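Local coordinates for protein ribonucleoside-diphosphate reductase (Pseudomonas aeruginosa, PDB 5IM3) that probably reduces ribonucleoside diphosphates to 2'-deoxyribonucleoside diphosphates for DNA synthesis, with thioredoxin as the source of electrons, and binds dATP as an allosteric regulator, at residues D514-A519 with C569-P574; D726-L731 with R866-D871; R210-V213 with N218-Y221; V222-L227 with L298-L303. One frame throughout, in Å; residues are numbered along the deposited sequence.

Contact 1: D514-A519 with C569-P574; sequences DLYGKA and CNLRSP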
loop_
_atom_site.group_PDB
_atom_site.type_symbol
_atom_site.label_atom_id
_atom_site.label_comp_id
_atom_site.label_asym_id
_atom_site.label_seq_id
_atom_site.Cartn_x
_atom_site.Cartn_y
_atom_site.Cartn_z
ATOM N N ASP A 514 -5.105 37.841 25.531
ATOM C CA ASP A 514 -4.749 39.244 25.347
ATOM C C ASP A 514 -3.273 39.525 25.595
ATOM O O ASP A 514 -2.776 40.567 25.154
ATOM C CB ASP A 514 -5.590 40.134 26.269
ATOM C CG ASP A 514 -7.006 40.324 25.767
ATOM O OD1 ASP A 514 -7.262 40.067 24.574
ATOM O OD2 ASP A 514 -7.866 40.745 26.565
ATOM N N LEU A 515 -2.567 38.644 26.295
ATOM C CA LEU A 515 -1.139 38.827 26.493
ATOM C C LEU A 515 -0.363 38.357 25.262
ATOM O O LEU A 515 -0.859 37.585 24.437
ATOM C CB LEU A 515 -0.666 38.069 27.734
ATOM C CG LEU A 515 -1.220 38.521 29.090
ATOM C CD1 LEU A 515 -0.768 37.563 30.186
ATOM C CD2 LEU A 515 -0.801 39.943 29.421
ATOM N N TYR A 516 0.871 38.840 25.145
ATOM C CA TYR A 516 1.746 38.452 24.045
ATOM C C TYR A 516 3.186 38.733 24.446
ATOM O O TYR A 516 3.455 39.439 25.422
ATOM C CB TYR A 516 1.381 39.189 22.750
ATOM C CG TYR A 516 1.389 40.700 22.869
ATOM C CD1 TYR A 516 2.559 41.426 22.674
ATOM C CD2 TYR A 516 0.226 41.398 23.166
ATOM C CE1 TYR A 516 2.569 42.806 22.776
ATOM C CE2 TYR A 516 0.226 42.777 23.272
ATOM C CZ TYR A 516 1.400 43.477 23.076
ATOM O OH TYR A 516 1.406 44.849 23.178
ATOM N N GLY A 517 4.116 38.165 23.676
ATOM C CA GLY A 517 5.529 38.378 23.927
ATOM C C GLY A 517 5.979 37.756 25.239
ATOM O O GLY A 517 5.486 36.710 25.668
ATOM N N LYS A 518 6.940 38.422 25.886
ATOM C CA LYS A 518 7.453 37.937 27.165
ATOM C C LYS A 518 6.345 37.819 28.201
ATOM O O LYS A 518 6.312 36.859 28.982
ATOM C CB LYS A 518 8.552 38.867 27.677
ATOM C CG LYS A 518 9.936 38.569 27.134
ATOM C CD LYS A 518 11.002 39.310 27.925
ATOM C CE LYS A 518 12.394 38.806 27.585
ATOM N NZ LYS A 518 12.694 38.943 26.136
ATOM N N ALA A 519 5.435 38.793 28.234
ATOM C CA ALA A 519 4.343 38.754 29.201
ATOM C C ALA A 519 3.539 37.467 29.074
ATOM O O ALA A 519 3.178 36.850 30.082
ATOM C CB ALA A 519 3.442 39.975 29.020
ATOM N N CYS A 569 2.526 39.762 15.068
ATOM C CA CYS A 569 1.395 40.632 14.754
ATOM C C CYS A 569 1.133 41.642 15.864
ATOM O O CYS A 569 0.660 42.750 15.591
ATOM C CB CYS A 569 0.132 39.804 14.511
ATOM S SG CYS A 569 0.146 38.800 13.017
ATOM N N ASN A 570 1.415 41.281 17.115
ATOM C CA ASN A 570 1.120 42.167 18.236
ATOM C C ASN A 570 2.305 43.046 18.611
ATOM O O ASN A 570 2.131 44.242 18.863
ATOM C CB ASN A 570 0.678 41.355 19.459
ATOM C CG ASN A 570 -0.807 41.059 19.457
ATOM O OD1 ASN A 570 -1.619 41.906 19.826
ATOM N ND2 ASN A 570 -1.172 39.849 19.047
ATOM N N LEU A 571 3.509 42.472 18.657
ATOM C CA LEU A 571 4.687 43.243 19.040
ATOM C C LEU A 571 5.006 44.331 18.024
ATOM O O LEU A 571 5.594 45.356 18.383
ATOM C CB LEU A 571 5.886 42.310 19.209
ATOM C CG LEU A 571 5.835 41.405 20.442
ATOM C CD1 LEU A 571 6.861 40.294 20.343
ATOM C CD2 LEU A 571 6.065 42.225 21.699
ATOM N N ARG A 572 4.626 44.135 16.764
ATOM C CA ARG A 572 4.892 45.109 15.716
ATOM C C ARG A 572 3.669 45.946 15.367
ATOM O O ARG A 572 3.759 46.819 14.499
ATOM C CB ARG A 572 5.408 44.402 14.461
ATOM C CG ARG A 572 6.629 43.528 14.713
ATOM C CD ARG A 572 7.259 43.063 13.410
ATOM N NE ARG A 572 7.642 44.186 12.565
ATOM C CZ ARG A 572 8.032 44.078 11.300
ATOM N NH1 ARG A 572 8.094 42.887 10.724
ATOM N NH2 ARG A 572 8.362 45.165 10.613
ATOM N N SER A 573 2.537 45.704 16.020
ATOM C CA SER A 573 1.349 46.504 15.767
ATOM C C SER A 573 1.568 47.922 16.287
ATOM O O SER A 573 1.993 48.093 17.436
ATOM C CB SER A 573 0.130 45.877 16.437
ATOM O OG SER A 573 -1.018 46.692 16.275
ATOM N N PRO A 574 1.311 48.960 15.485
ATOM C CA PRO A 574 1.455 50.332 16.000
ATOM C C PRO A 574 0.423 50.709 17.051
ATOM O O PRO A 574 0.577 51.758 17.691
ATOM C CB PRO A 574 1.297 51.201 14.743
ATOM C CG PRO A 574 1.554 50.282 13.597
ATOM C CD PRO A 574 1.054 48.947 14.036
#
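The ring of Tyr516 lies flat over the side chain of Asn570. Asn570 CB sits 3.7 Å from the ring centroid and only 16° off the normal, a CH-pi contact over one face, with Tyr516 CG as its closest ring atom at 3.5 Å. The amide follows the ring, the two planes being 17° apart, and Asn570 OD1 comes to 3.8 Å from Tyr516 CD2. Leu571 approaches differently: its CD2 meets the edge of the ring in plane, 3.7 Å from Tyr516 CE1, while its other methyl, CD1, passes 4.3 Å from Gly517 CA.

Tyr516 takes a chi1 of 56°, which tucks CG between the backbone N and the carbonyl carbon and turns the ring toward helix 566-571. Beyond this shell, Tyr516 OH bonds to Gln576, fixing the far end of the ring. The Asn570 amide is held at both ends, OD1 by the backbone N of Val581 and ND2 by the carbonyl of Lys566. Gly517 N is bound by Asp567 OD1. The contact thus joins the start of helix 517-532 to the end of helix 566-571, within the ten-stranded alpha-beta barrel domain of the ribonucleotide reductase large subunit.

Contact 2: D726-L731 with R866-D871; sequences DSEKKL and RQKWID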
loop_
_atom_site.group_PDB
_atom_site.type_symbol
_atom_site.label_atom_id
_atom_site.label_comp_id
_atom_site.label_asym_id
_atom_site.label_seq_id
_atom_site.Cartn_x
_atom_site.Cartn_y
_atom_site.Cartn_z
ATOM N N ASP A 726 12.141 49.460 12.823
ATOM C CA ASP A 726 12.461 49.362 14.242
ATOM C C ASP A 726 11.656 48.267 14.933
ATOM O O ASP A 726 12.151 47.649 15.881
ATOM C CB ASP A 726 12.219 50.711 14.922
ATOM C CG ASP A 726 13.093 51.814 14.350
ATOM O OD1 ASP A 726 14.315 51.597 14.219
ATOM O OD2 ASP A 726 12.558 52.896 14.028
ATOM N N SER A 727 10.426 48.014 14.477
ATOM C CA SER A 727 9.646 46.904 15.019
ATOM C C SER A 727 10.382 45.580 14.853
ATOM O O SER A 727 10.357 44.730 15.751
ATOM C CB SER A 727 8.280 46.836 14.335
ATOM O OG SER A 727 7.544 48.031 14.506
ATOM N N GLU A 728 11.036 45.380 13.704
ATOM C CA GLU A 728 11.806 44.157 13.488
ATOM C C GLU A 728 12.900 44.005 14.535
ATOM O O GLU A 728 13.119 42.909 15.060
ATOM C CB GLU A 728 12.421 44.154 12.087
ATOM C CG GLU A 728 11.455 43.817 10.970
ATOM C CD GLU A 728 11.225 42.325 10.815
ATOM O OE1 GLU A 728 11.398 41.810 9.690
ATOM O OE2 GLU A 728 10.869 41.666 11.815
ATOM N N LYS A 729 13.604 45.096 14.844
ATOM C CA LYS A 729 14.704 45.025 15.800
ATOM C C LYS A 729 14.208 44.606 17.178
ATOM O O LYS A 729 14.781 43.711 17.810
ATOM C CB LYS A 729 15.421 46.374 15.870
ATOM C CG LYS A 729 16.213 46.714 14.618
ATOM C CD LYS A 729 17.043 47.975 14.806
ATOM C CE LYS A 729 18.028 48.161 13.664
ATOM N NZ LYS A 729 18.947 49.316 13.885
ATOM N N LYS A 730 13.138 45.243 17.662
ATOM C CA LYS A 730 12.597 44.879 18.968
ATOM C C LYS A 730 12.062 43.455 18.971
ATOM O O LYS A 730 12.167 42.756 19.985
ATOM C CB LYS A 730 11.500 45.861 19.380
ATOM C CG LYS A 730 12.018 47.090 20.117
ATOM C CD LYS A 730 10.879 47.995 20.570
ATOM C CE LYS A 730 11.382 49.121 21.461
ATOM N NZ LYS A 730 12.401 49.964 20.776
ATOM N N LEU A 731 11.492 43.004 17.851
ATOM C CA LEU A 731 11.016 41.627 17.771
ATOM C C LEU A 731 12.158 40.642 17.986
ATOM O O LEU A 731 11.994 39.630 18.679
ATOM C CB LEU A 731 10.339 41.387 16.419
ATOM C CG LEU A 731 9.862 39.959 16.127
ATOM C CD1 LEU A 731 8.840 39.503 17.157
ATOM C CD2 LEU A 731 9.284 39.864 14.722
ATOM N N ARG A 866 10.128 42.011 2.684
ATOM C CA ARG A 866 9.020 42.941 2.506
ATOM C C ARG A 866 8.359 43.250 3.842
ATOM O O ARG A 866 7.972 44.395 4.101
ATOM C CB ARG A 866 8.003 42.369 1.517
ATOM C CG ARG A 866 8.450 42.445 0.064
ATOM C CD ARG A 866 7.339 42.020 -0.884
ATOM N NE ARG A 866 7.017 40.605 -0.720
ATOM C CZ ARG A 866 7.517 39.624 -1.466
ATOM N NH1 ARG A 866 8.364 39.888 -2.454
ATOM N NH2 ARG A 866 7.163 38.370 -1.224
ATOM N N GLN A 867 8.253 42.243 4.713
ATOM C CA GLN A 867 7.596 42.415 6.002
ATOM C C GLN A 867 8.354 43.357 6.928
ATOM O O GLN A 867 7.785 43.817 7.922
ATOM C CB GLN A 867 7.423 41.054 6.683
ATOM C CG GLN A 867 6.516 41.071 7.909
ATOM C CD GLN A 867 5.147 41.653 7.618
ATOM O OE1 GLN A 867 4.311 41.013 6.981
ATOM N NE2 GLN A 867 4.913 42.876 8.080
ATOM N N LYS A 868 9.621 43.655 6.635
ATOM C CA LYS A 868 10.363 44.586 7.478
ATOM C C LYS A 868 9.789 45.988 7.397
ATOM O O LYS A 868 9.933 46.775 8.339
ATOM C CB LYS A 868 11.827 44.629 7.069
ATOM C CG LYS A 868 12.449 43.277 6.831
ATOM C CD LYS A 868 13.941 43.397 6.568
ATOM C CE LYS A 868 14.261 44.362 5.431
ATOM N NZ LYS A 868 15.725 44.510 5.225
ATOM N N TRP A 869 9.154 46.322 6.277
ATOM C CA TRP A 869 8.670 47.667 6.026
ATOM C C TRP A 869 7.159 47.789 6.134
ATOM O O TRP A 869 6.647 48.910 6.218
ATOM C CB TRP A 869 9.125 48.119 4.634
ATOM C CG TRP A 869 10.577 47.841 4.385
ATOM C CD1 TRP A 869 11.104 46.861 3.591
ATOM C CD2 TRP A 869 11.693 48.538 4.951
ATOM N NE1 TRP A 869 12.476 46.913 3.621
ATOM C CE2 TRP A 869 12.863 47.932 4.451
ATOM C CE3 TRP A 869 11.815 49.616 5.831
ATOM C CZ2 TRP A 869 14.138 48.373 4.796
ATOM C CZ3 TRP A 869 13.083 50.054 6.172
ATOM C CH2 TRP A 869 14.226 49.431 5.657
ATOM N N ILE A 870 6.439 46.676 6.140
ATOM C CA ILE A 870 4.986 46.680 6.184
ATOM C C ILE A 870 4.547 46.670 7.644
ATOM O O ILE A 870 5.064 45.888 8.453
ATOM C CB ILE A 870 4.421 45.472 5.415
ATOM C CG1 ILE A 870 4.855 45.544 3.946
ATOM C CG2 ILE A 870 2.902 45.411 5.528
ATOM C CD1 ILE A 870 4.557 44.296 3.141
ATOM N N ASP A 871 3.604 47.551 7.990
ATOM C CA ASP A 871 3.114 47.589 9.365
ATOM C C ASP A 871 2.072 46.509 9.637
ATOM O O ASP A 871 1.956 46.054 10.778
ATOM C CB ASP A 871 2.548 48.973 9.712
ATOM C CG ASP A 871 1.717 49.576 8.595
ATOM O OD1 ASP A 871 1.416 48.871 7.611
ATOM O OD2 ASP A 871 1.364 50.767 8.703
#
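Glu728 reaches from helix 724-735 onto the backbone and the base of Lys868, and the two side chains run at about a right angle. CB sets out toward the loop, but the first atom to touch it is Glu728 CG, which rests 3.7 Å from Lys868 CA. A chi2 of -81° then bends the chain, laying Glu728 CD 4.1 Å from Lys868 CA. The carboxylate divides its work. Glu728 OE1 is pressed against aliphatic carbon, 3.4 Å from Lys868 CG, and also lies 4.4 Å from the carbonyl carbon of Gln867. It is buried without a hydrogen-bonding partner. OE2 faces Arg572, whose NH1 makes a long, weak ion pair with it; the same NH1 is bonded to the carbonyl of Gln867, so one guanidinium ties the helix to the loop.

Despite the opposite charges, Glu728 and Lys868 form no salt bridge. The lysine chain bends at chi3 and carries NZ to 6.8 Å from Glu728 OE1, where Asp686 and Asp743 bind it instead. Burial of OE1 against carbon would tend to raise the pKa of the carboxylate, while Arg572 would probably oppose this.

The loop 866-871 follows helix 856-866 and leads to strand 878-881. Trp869 packs on helix 679-707 and hydrogen-bonds through NE1 to Asp686, while on the other segment Leu731 rests on helix 566-571, which places Glu728 and Lys868 in a buried junction between several helices of the barrel domain.

Contact 3: R210-V213 with N218-Y221; sequences RTLV and NYSY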
loop_
_atom_site.group_PDB
_atom_site.type_symbol
_atom_site.label_atom_id
_atom_site.label_comp_id
_atom_site.label_asym_id
_atom_site.label_seq_id
_atom_site.Cartn_x
_atom_site.Cartn_y
_atom_site.Cartn_z
ATOM N N ARG A 210 -8.981 37.418 -31.234
ATOM C CA ARG A 210 -8.385 36.705 -30.113
ATOM C C ARG A 210 -7.772 35.375 -30.529
ATOM O O ARG A 210 -6.944 34.833 -29.791
ATOM C CB ARG A 210 -9.419 36.471 -29.007
ATOM C CG ARG A 210 -10.654 35.696 -29.425
ATOM C CD ARG A 210 -11.420 35.220 -28.197
ATOM N NE ARG A 210 -12.701 34.606 -28.538
ATOM C CZ ARG A 210 -13.425 33.869 -27.701
ATOM N NH1 ARG A 210 -12.996 33.640 -26.465
ATOM N NH2 ARG A 210 -14.579 33.351 -28.102
ATOM N N THR A 211 -8.154 34.835 -31.689
ATOM C CA THR A 211 -7.469 33.663 -32.215
ATOM C C THR A 211 -6.018 33.957 -32.568
ATOM O O THR A 211 -5.246 33.015 -32.782
ATOM C CB THR A 211 -8.197 33.133 -33.453
ATOM O OG1 THR A 211 -7.639 31.869 -33.837
ATOM C CG2 THR A 211 -8.071 34.110 -34.619
ATOM N N LEU A 212 -5.635 35.233 -32.637
ATOM C CA LEU A 212 -4.289 35.634 -33.014
ATOM C C LEU A 212 -3.392 35.927 -31.820
ATOM O O LEU A 212 -2.184 36.106 -32.009
ATOM C CB LEU A 212 -4.346 36.874 -33.918
ATOM C CG LEU A 212 -4.945 36.679 -35.312
ATOM C CD1 LEU A 212 -5.214 38.024 -35.963
ATOM C CD2 LEU A 212 -4.022 35.845 -36.187
ATOM N N VAL A 213 -3.939 35.977 -30.601
ATOM C CA VAL A 213 -3.104 36.255 -29.438
ATOM C C VAL A 213 -2.125 35.119 -29.176
ATOM O O VAL A 213 -1.088 35.334 -28.537
ATOM C CB VAL A 213 -3.960 36.521 -28.180
ATOM C CG1 VAL A 213 -5.019 37.578 -28.465
ATOM C CG2 VAL A 213 -4.600 35.237 -27.660
ATOM N N ASN A 218 0.055 41.003 -28.479
ATOM C CA ASN A 218 -0.469 42.349 -28.679
ATOM C C ASN A 218 -1.856 42.347 -29.307
ATOM O O ASN A 218 -2.554 43.365 -29.237
ATOM C CB ASN A 218 0.491 43.168 -29.541
ATOM C CG ASN A 218 1.698 43.654 -28.764
ATOM O OD1 ASN A 218 1.599 43.970 -27.579
ATOM N ND2 ASN A 218 2.845 43.713 -29.426
ATOM N N TYR A 219 -2.279 41.236 -29.910
ATOM C CA TYR A 219 -3.645 41.150 -30.411
ATOM C C TYR A 219 -4.674 41.206 -29.293
ATOM O O TYR A 219 -5.836 41.533 -29.556
ATOM C CB TYR A 219 -3.830 39.873 -31.226
ATOM C CG TYR A 219 -3.246 39.974 -32.612
ATOM C CD1 TYR A 219 -3.871 40.729 -33.592
ATOM C CD2 TYR A 219 -2.066 39.326 -32.938
ATOM C CE1 TYR A 219 -3.334 40.830 -34.860
ATOM C CE2 TYR A 219 -1.526 39.422 -34.204
ATOM C CZ TYR A 219 -2.167 40.176 -35.160
ATOM O OH TYR A 219 -1.642 40.283 -36.422
ATOM N N SER A 220 -4.282 40.888 -28.056
ATOM C CA SER A 220 -5.199 41.052 -26.934
ATOM C C SER A 220 -5.679 42.493 -26.834
ATOM O O SER A 220 -6.872 42.747 -26.630
ATOM C CB SER A 220 -4.525 40.615 -25.633
ATOM O OG SER A 220 -5.352 40.888 -24.513
ATOM N N TYR A 221 -4.763 43.453 -26.982
ATOM C CA TYR A 221 -5.171 44.855 -27.020
ATOM C C TYR A 221 -6.072 45.122 -28.216
ATOM O O TYR A 221 -7.076 45.832 -28.102
ATOM C CB TYR A 221 -3.943 45.763 -27.066
ATOM C CG TYR A 221 -2.969 45.562 -25.927
ATOM C CD1 TYR A 221 -3.265 46.010 -24.646
ATOM C CD2 TYR A 221 -1.748 44.937 -26.138
ATOM C CE1 TYR A 221 -2.374 45.832 -23.603
ATOM C CE2 TYR A 221 -0.851 44.754 -25.103
ATOM C CZ TYR A 221 -1.168 45.204 -23.839
ATOM O OH TYR A 221 -0.276 45.023 -22.809
#
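Leu212 and Tyr219 meet because both turn CG beside their own backbone N, with chi1 of -68° and -78° respectively, which sets the leucine obliquely across one face of the tyrosine ring. Leu212 CB stands over that face, 3.6 Å from the Tyr219 ring centroid and 17° off the ring normal, in a CH-pi contact displaced somewhat toward the rim. From there the chain runs across the same ring, and Leu212 CD1 comes down 3.6 Å from Tyr219 CE1. The backbone takes part as well, for the carbonyl oxygen of Leu212 is 3.4 Å from Tyr219 CD2. CB and CD1 thus cover one face, while the carbonyl oxygen lies beyond the rim beside CD2.

Val213 packs at the CB end of Tyr219, beside the backbone. Its CG1 lies 3.8 Å from Tyr219 CB and 3.4 Å from the backbone N of Ser220, so the methyl nestles against the first turn of helix 219-239. The CA atoms of Val213 and Tyr219 are just 5.0 Å apart. A type I beta turn from Arg210 to Val213, with a weak backbone bond from Val213 N to Arg210 O, ends the run out of helix 198-210, and the chain returns to Tyr219 a few residues later.

Ile184 of helix 181-190 touches both Leu212 and Tyr219, and Tyr219 OH is bonded to the backbone N of Asp180. Ser220 OG, in turn, binds Tyr297 N. No hydrogen bond crosses between the segments: they meet by dispersion and CH-pi packing, whereas the polar ends of Tyr219 and Ser220 anchor this part of the second ATP-cone region to its neighbours.

Contact 4: V222-L227 with L298-L303; sequences VTARLL and LGLQTL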
loop_
_atom_site.group_PDB
_atom_site.type_symbol
_atom_site.label_atom_id
_atom_site.label_comp_id
_atom_site.label_asym_id
_atom_site.label_seq_id
_atom_site.Cartn_x
_atom_site.Cartn_y
_atom_site.Cartn_z
ATOM N N VAL A 222 -5.729 44.554 -29.376
ATOM C CA VAL A 222 -6.553 44.731 -30.569
ATOM C C VAL A 222 -7.940 44.149 -30.342
ATOM O O VAL A 222 -8.950 44.730 -30.755
ATOM C CB VAL A 222 -5.871 44.088 -31.792
ATOM C CG1 VAL A 222 -6.721 44.283 -33.043
ATOM C CG2 VAL A 222 -4.470 44.658 -31.993
ATOM N N THR A 223 -8.008 42.985 -29.697
ATOM C CA THR A 223 -9.299 42.355 -29.439
ATOM C C THR A 223 -10.170 43.236 -28.551
ATOM O O THR A 223 -11.370 43.391 -28.805
ATOM C CB THR A 223 -9.089 40.985 -28.796
ATOM O OG1 THR A 223 -8.166 40.220 -29.583
ATOM C CG2 THR A 223 -10.404 40.231 -28.702
ATOM N N ALA A 224 -9.580 43.827 -27.510
ATOM C CA ALA A 224 -10.345 44.694 -26.618
ATOM C C ALA A 224 -10.824 45.946 -27.341
ATOM O O ALA A 224 -11.964 46.384 -27.150
ATOM C CB ALA A 224 -9.499 45.073 -25.403
ATOM N N ARG A 225 -9.968 46.537 -28.178
ATOM C CA ARG A 225 -10.344 47.765 -28.869
ATOM C C ARG A 225 -11.476 47.525 -29.859
ATOM O O ARG A 225 -12.307 48.415 -30.073
ATOM C CB ARG A 225 -9.123 48.358 -29.569
ATOM C CG ARG A 225 -8.037 48.784 -28.599
ATOM C CD ARG A 225 -6.767 49.186 -29.314
ATOM N NE ARG A 225 -5.647 49.320 -28.389
ATOM C CZ ARG A 225 -4.424 49.701 -28.742
ATOM N NH1 ARG A 225 -4.149 49.995 -30.008
ATOM N NH2 ARG A 225 -3.473 49.788 -27.824
ATOM N N LEU A 226 -11.534 46.336 -30.460
ATOM C CA LEU A 226 -12.639 46.014 -31.355
ATOM C C LEU A 226 -13.940 45.831 -30.582
ATOM O O LEU A 226 -14.990 46.341 -30.992
ATOM C CB LEU A 226 -12.306 44.761 -32.165
ATOM C CG LEU A 226 -11.112 44.895 -33.117
ATOM C CD1 LEU A 226 -10.725 43.543 -33.703
ATOM C CD2 LEU A 226 -11.416 45.893 -34.225
ATOM N N LEU A 227 -13.891 45.107 -29.460
ATOM C CA LEU A 227 -15.081 44.931 -28.633
ATOM C C LEU A 227 -15.629 46.265 -28.147
ATOM O O LEU A 227 -16.841 46.404 -27.947
ATOM C CB LEU A 227 -14.756 44.028 -27.441
ATOM C CG LEU A 227 -15.867 43.826 -26.407
ATOM C CD1 LEU A 227 -17.105 43.214 -27.050
ATOM C CD2 LEU A 227 -15.369 42.958 -25.254
ATOM N N LEU A 298 -9.077 40.559 -21.452
ATOM C CA LEU A 298 -9.577 40.058 -20.178
ATOM C C LEU A 298 -9.954 41.201 -19.246
ATOM O O LEU A 298 -10.948 41.114 -18.518
ATOM C CB LEU A 298 -8.529 39.159 -19.528
ATOM C CG LEU A 298 -8.896 38.588 -18.156
ATOM C CD1 LEU A 298 -10.147 37.727 -18.246
ATOM C CD2 LEU A 298 -7.737 37.790 -17.580
ATOM N N GLY A 299 -9.173 42.283 -19.254
ATOM C CA GLY A 299 -9.472 43.400 -18.374
ATOM C C GLY A 299 -10.789 44.073 -18.710
ATOM O O GLY A 299 -11.571 44.409 -17.817
ATOM N N LEU A 300 -11.057 44.270 -20.001
ATOM C CA LEU A 300 -12.299 44.921 -20.407
ATOM C C LEU A 300 -13.498 44.011 -20.176
ATOM O O LEU A 300 -14.540 44.462 -19.687
ATOM C CB LEU A 300 -12.217 45.337 -21.876
ATOM C CG LEU A 300 -13.390 46.166 -22.411
ATOM C CD1 LEU A 300 -13.481 47.489 -21.678
ATOM C CD2 LEU A 300 -13.262 46.397 -23.919
ATOM N N GLN A 301 -13.372 42.730 -20.536
ATOM C CA GLN A 301 -14.410 41.758 -20.215
ATOM C C GLN A 301 -14.774 41.806 -18.738
ATOM O O GLN A 301 -15.956 41.789 -18.380
ATOM C CB GLN A 301 -13.943 40.351 -20.597
ATOM C CG GLN A 301 -14.301 39.937 -22.013
ATOM C CD GLN A 301 -15.716 39.403 -22.120
ATOM O OE1 GLN A 301 -16.673 40.166 -22.275
ATOM N NE2 GLN A 301 -15.858 38.083 -22.034
ATOM N N THR A 302 -13.764 41.874 -17.866
ATOM C CA THR A 302 -14.017 41.862 -16.428
ATOM C C THR A 302 -14.882 43.045 -16.015
ATOM O O THR A 302 -15.893 42.882 -15.322
ATOM C CB THR A 302 -12.692 41.880 -15.665
ATOM O OG1 THR A 302 -11.930 40.714 -15.997
ATOM C CG2 THR A 302 -12.936 41.916 -14.159
ATOM N N LEU A 303 -14.490 44.252 -16.423
ATOM C CA LEU A 303 -15.262 45.440 -16.078
ATOM C C LEU A 303 -16.657 45.381 -16.683
ATOM O O LEU A 303 -17.655 45.614 -15.993
ATOM C CB LEU A 303 -14.523 46.696 -16.544
ATOM C CG LEU A 303 -13.210 47.003 -15.817
ATOM C CD1 LEU A 303 -12.524 48.214 -16.428
ATOM C CD2 LEU A 303 -13.448 47.221 -14.328
#
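Helices 222-227 and 298-303 run in broadly the same direction, 37° apart with axes 9.4 Å from each other at closest approach, and draw nearest at Ala224 and Leu300. The small side chain of Ala224 lets Leu300 reach the other helix: Leu300 CD2 lies 3.5 Å from the carbonyl oxygen of Ala224 and 4.3 Å from its CB. With CG opposite its own backbone N (chi1 -174°), Leu300 extends CD2 toward Ala224. One turn further on, Leu227 CD2 meets the same leucine methyl at 4.2 Å and comes about as near to Gln301 OE1, so a single branch of Leu300 fits between Ala224 and Leu227.

No hydrogen bond links the helices. Within helix 298-303, Thr302 OG1 turns back onto the carbonyl oxygen of Leu298 at 2.7 Å, on the opposite face of the carbonyl plane from Thr302 N, which bonds to that oxygen too.

Leu227 also touches Tyr297, at the head of helix 297-307. Thr223 and Leu226 pack on helix 198-210; Thr302 and Leu303 rest on helix 773-779, so the pair bridges the second ATP-cone region, the all-alpha region and the barrel domain.

In the fold
The four contacts form two clusters. Along the chain the order is contact 3, contact 4, contact 1, contact 2, each closing before the next opens. Contacts 3 and 4, centres about 10 Å apart, share helix 219-239: the first packs its start against the preceding turn, the second sets it against helix 297-307. Contacts 1 and 2, centres about 13 Å apart, meet through Arg572, which reaches Gln867 and Glu728. Between clusters, centres are about 41 to 52 Å apart. Contact 4 thus joins the second ATP-cone region to the all-alpha region, contact 3 packs within that cone region, and contacts 1 and 2 lie together within the barrel domain; all are away from the bound dATP.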